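Local coordinates for protein PfhB2 (Pasteurella multocida, PDB 6U8T) that probably acts as a cysteine protease through its YopT-like domain, which belongs to a family of bacterial virulence antigens in the papain-like peptidase clan, at residues 41-46 with 99-104. The protein carries 1 engineered substitution. Numbering follows the deposited sequence.
Sequences TCAHWI and DNWLQE
Trp-101 lays CH2 and CZ2 of its six-membered ring over one face of the His-44 imidazole, with CH2 above the centre of that ring and 3.4 Å from its plane. The two planes meet obliquely, at 36°, and the nearest atoms are Trp-101 CZ2 and His-44 NE2, 3.3 Å apart. With CG anti to the backbone N (chi1 -174°), the indole reaches across to helix 20-51, where its CZ3 also meets Ala-43 CB at 3.8 Å. The Ala-43 carbonyl oxygen lies at the indole edge, near the ring plane.

One residue further on, Leu-102 extends its CD2 branch to within 3.3 Å of Ala-43 O; the same methyl lies 4.3 Å from Ile-46 CG2. The small Ala-43 thus faces both large side chains, and the axes of segments 41-46 and 99-104 approach to 10.1 Å and run in the same direction, 22° apart.

The imidazole is held at both nitrogens: ND1 bonds to Ser-40 O one turn back in its own helix, and NE2 to Ser-77 OG, fixing the ring face that Trp-101 covers. Trp-45 stacks on Phe-175 of the second subunit, tying helix 20-51 into the dimer. Ser-77 belongs to helix 72-87, whose Leu-81 touches both His-44 and Trp-101, so helices 20-51, 72-87 and 91-104 meet around this aromatic pair. Beside it, Lys-151 of strand 147-155 packs on Ile-46 and Leu-102.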
ATOM      1  N   THR C  41      -6.189  16.426   9.575  1.00 11.22           N
ATOM      2  CA  THR C  41      -5.261  16.992  10.575  1.00 10.92           C
ATOM      3  C   THR C  41      -4.308  17.986   9.898  1.00 10.64           C
ATOM      4  O   THR C  41      -4.130  19.059  10.448  1.00 10.61           O
ATOM      5  CB  THR C  41      -4.412  15.942  11.294  1.00 10.82           C
ATOM      6  OG1 THR C  41      -5.262  14.964  11.889  1.00 10.85           O
ATOM      7  CG2 THR C  41      -3.530  16.602  12.351  1.00 10.97           C
ATOM      8  N   CYS C  42      -3.749  17.626   8.740  1.00 10.06           N
ATOM      9  CA  CYS C  42      -2.854  18.502   7.966  1.00 10.00           C
ATOM     10  C   CYS C  42      -3.611  19.774   7.551  1.00 10.79           C
ATOM     11  O   CYS C  42      -3.025  20.876   7.677  1.00 10.98           O
ATOM     12  CB  CYS C  42      -2.248  17.774   6.771  1.00  9.43           C
ATOM     13  SG  CYS C  42      -0.960  16.607   7.268  0.89  8.80           S
ATOM     14  N   ALA C  43      -4.866  19.656   7.112  1.00 11.43           N
ATOM     15  CA  ALA C  43      -5.692  20.832   6.782  1.00 12.40           C
ATOM     16  C   ALA C  43      -5.767  21.734   8.008  1.00 13.36           C
ATOM     17  O   ALA C  43      -5.566  22.950   7.874  1.00 14.53           O
ATOM     18  CB  ALA C  43      -7.076  20.423   6.323  1.00 12.65           C
ATOM     19  N   HIS C  44      -6.070  21.167   9.177  1.00 13.90           N
ATOM     20  CA  HIS C  44      -6.225  21.985  10.430  1.00 14.20           C
ATOM     21  C   HIS C  44      -4.892  22.628  10.786  1.00 13.55           C
ATOM     22  O   HIS C  44      -4.906  23.810  11.114  1.00 14.69           O
ATOM     23  CB  HIS C  44      -6.780  21.150  11.572  1.00 14.23           C
ATOM     24  CG  HIS C  44      -8.252  20.954  11.506  1.00 15.29           C
ATOM     25  ND1 HIS C  44      -8.864  20.068  10.611  1.00 15.23           N
ATOM     26  CD2 HIS C  44      -9.231  21.479  12.282  1.00 15.91           C
ATOM     27  CE1 HIS C  44     -10.167  20.086  10.832  1.00 15.79           C
ATOM     28  NE2 HIS C  44     -10.409  20.969  11.846  1.00 16.41           N
ATOM     29  N   TRP C  45      -3.803  21.879  10.734  1.00 12.42           N
ATOM     30  CA  TRP C  45      -2.442  22.375  10.997  1.00 12.58           C
ATOM     31  C   TRP C  45      -2.126  23.565  10.058  1.00 12.84           C
ATOM     32  O   TRP C  45      -1.618  24.564  10.506  1.00 12.07           O
ATOM     33  CB  TRP C  45      -1.442  21.237  10.817  1.00 12.08           C
ATOM     34  CG  TRP C  45      -0.046  21.585  11.236  1.00 12.53           C
ATOM     35  CD1 TRP C  45       0.492  21.471  12.486  1.00 13.03           C
ATOM     36  CD2 TRP C  45       1.010  22.076  10.387  1.00 12.69           C
ATOM     37  NE1 TRP C  45       1.814  21.837  12.462  1.00 13.41           N
ATOM     38  CE2 TRP C  45       2.159  22.214  11.202  1.00 12.96           C
ATOM     39  CE3 TRP C  45       1.102  22.385   9.012  1.00 12.57           C
ATOM     40  CZ2 TRP C  45       3.385  22.639  10.698  1.00 13.28           C
ATOM     41  CZ3 TRP C  45       2.324  22.793   8.513  1.00 12.60           C
ATOM     42  CH2 TRP C  45       3.442  22.934   9.347  1.00 13.03           C
ATOM     43  N   ILE C  46      -2.456  23.433   8.768  1.00 13.15           N
ATOM     44  CA  ILE C  46      -2.165  24.512   7.787  1.00 13.90           C
ATOM     45  C   ILE C  46      -2.972  25.763   8.184  1.00 14.88           C
ATOM     46  O   ILE C  46      -2.365  26.831   8.303  1.00 14.80           O
ATOM     47  CB  ILE C  46      -2.419  24.050   6.342  1.00 13.32           C
ATOM     48  CG1 ILE C  46      -1.380  23.023   5.926  1.00 13.04           C
ATOM     49  CG2 ILE C  46      -2.418  25.222   5.399  1.00 13.85           C
ATOM     50  CD1 ILE C  46      -1.645  22.416   4.563  1.00 13.52           C
ATOM     51  N   ASP C  99      -9.973  21.471   0.157  1.00 22.78           N
ATOM     52  CA  ASP C  99      -9.639  22.791  -0.415  1.00 24.49           C
ATOM     53  C   ASP C  99     -10.717  23.807  -0.052  1.00 24.66           C
ATOM     54  O   ASP C  99     -10.341  24.938   0.277  1.00 24.51           O
ATOM     55  CB  ASP C  99      -9.453  22.708  -1.930  1.00 27.02           C
ATOM     56  CG  ASP C  99      -8.949  24.009  -2.509  1.00 31.43           C
ATOM     57  OD1 ASP C  99      -7.794  24.333  -2.227  1.00 37.61           O
ATOM     58  OD2 ASP C  99      -9.727  24.688  -3.210  1.00 36.55           O
ATOM     59  N   ASN C 100     -11.996  23.433  -0.143  1.00 25.18           N
ATOM     60  CA  ASN C 100     -13.125  24.336   0.204  1.00 26.56           C
ATOM     61  C   ASN C 100     -13.049  24.683   1.698  1.00 23.62           C
ATOM     62  O   ASN C 100     -13.232  25.873   2.053  1.00 23.22           O
ATOM     63  CB  ASN C 100     -14.493  23.743  -0.118  1.00 30.91           C
ATOM     64  CG  ASN C 100     -14.770  23.656  -1.603  1.00 35.36           C
ATOM     65  OD1 ASN C 100     -15.318  22.657  -2.045  1.00 51.06           O
ATOM     66  ND2 ASN C 100     -14.427  24.667  -2.383  1.00 35.01           N
ATOM     67  N   TRP C 101     -12.784  23.690   2.537  1.00 21.22           N
ATOM     68  CA  TRP C 101     -12.635  23.876   4.005  1.00 20.62           C
ATOM     69  C   TRP C 101     -11.492  24.862   4.284  1.00 19.84           C
ATOM     70  O   TRP C 101     -11.695  25.794   5.088  1.00 20.75           O
ATOM     71  CB  TRP C 101     -12.408  22.540   4.721  1.00 19.57           C
ATOM     72  CG  TRP C 101     -12.397  22.663   6.208  1.00 19.22           C
ATOM     73  CD1 TRP C 101     -13.486  22.614   7.030  1.00 19.96           C
ATOM     74  CD2 TRP C 101     -11.258  22.914   7.053  1.00 18.23           C
ATOM     75  NE1 TRP C 101     -13.109  22.820   8.329  1.00 20.01           N
ATOM     76  CE2 TRP C 101     -11.742  22.991   8.376  1.00 18.88           C
ATOM     77  CE3 TRP C 101      -9.895  23.086   6.827  1.00 17.68           C
ATOM     78  CZ2 TRP C 101     -10.906  23.164   9.471  1.00 18.41           C
ATOM     79  CZ3 TRP C 101      -9.064  23.291   7.907  1.00 18.26           C
ATOM     80  CH2 TRP C 101      -9.570  23.344   9.214  1.00 18.62           C
ATOM     81  N   LEU C 102     -10.357  24.691   3.617  1.00 18.89           N
ATOM     82  CA  LEU C 102      -9.156  25.541   3.819  1.00 19.06           C
ATOM     83  C   LEU C 102      -9.484  26.989   3.447  1.00 21.30           C
ATOM     84  O   LEU C 102      -9.083  27.891   4.198  1.00 22.30           O
ATOM     85  CB  LEU C 102      -7.978  24.981   3.031  1.00 17.84           C
ATOM     86  CG  LEU C 102      -7.285  23.790   3.698  1.00 16.68           C
ATOM     87  CD1 LEU C 102      -6.348  23.100   2.727  1.00 16.59           C
ATOM     88  CD2 LEU C 102      -6.533  24.213   4.954  1.00 16.45           C
ATOM     89  N   GLN C 103     -10.260  27.218   2.385  1.00 23.81           N
ATOM     90  CA  GLN C 103     -10.615  28.591   1.943  1.00 25.21           C
ATOM     91  C   GLN C 103     -11.616  29.201   2.921  1.00 25.86           C
ATOM     92  O   GLN C 103     -11.420  30.374   3.307  1.00 26.66           O
ATOM     93  CB  GLN C 103     -11.071  28.573   0.489  1.00 27.77           C
ATOM     94  CG  GLN C 103      -9.892  28.407  -0.471  1.00 28.21           C
ATOM     95  CD  GLN C 103     -10.303  28.376  -1.924  1.00 30.40           C
ATOM     96  OE1 GLN C 103     -10.736  29.373  -2.494  1.00 38.51           O
ATOM     97  NE2 GLN C 103     -10.165  27.227  -2.553  1.00 28.49           N
ATOM     98  N   GLU C 104     -12.587  28.410   3.384  1.00 26.97           N
ATOM     99  CA  GLU C 104     -13.516  28.787   4.484  1.00 28.55           C
ATOM    100  C   GLU C 104     -12.748  29.263   5.727  1.00 27.27           C
ATOM    101  O   GLU C 104     -13.235  30.136   6.409  1.00 29.21           O
ATOM    102  CB  GLU C 104     -14.442  27.621   4.784  1.00 30.90           C
ATOM    103  CG  GLU C 104     -15.560  27.532   3.788  1.00 34.98           C
ATOM    104  CD  GLU C 104     -16.573  26.440   4.041  1.00 37.83           C
ATOM    105  OE1 GLU C 104     -16.266  25.523   4.836  1.00 40.60           O
ATOM    106  OE2 GLU C 104     -17.662  26.529   3.431  1.00 44.98           O
TER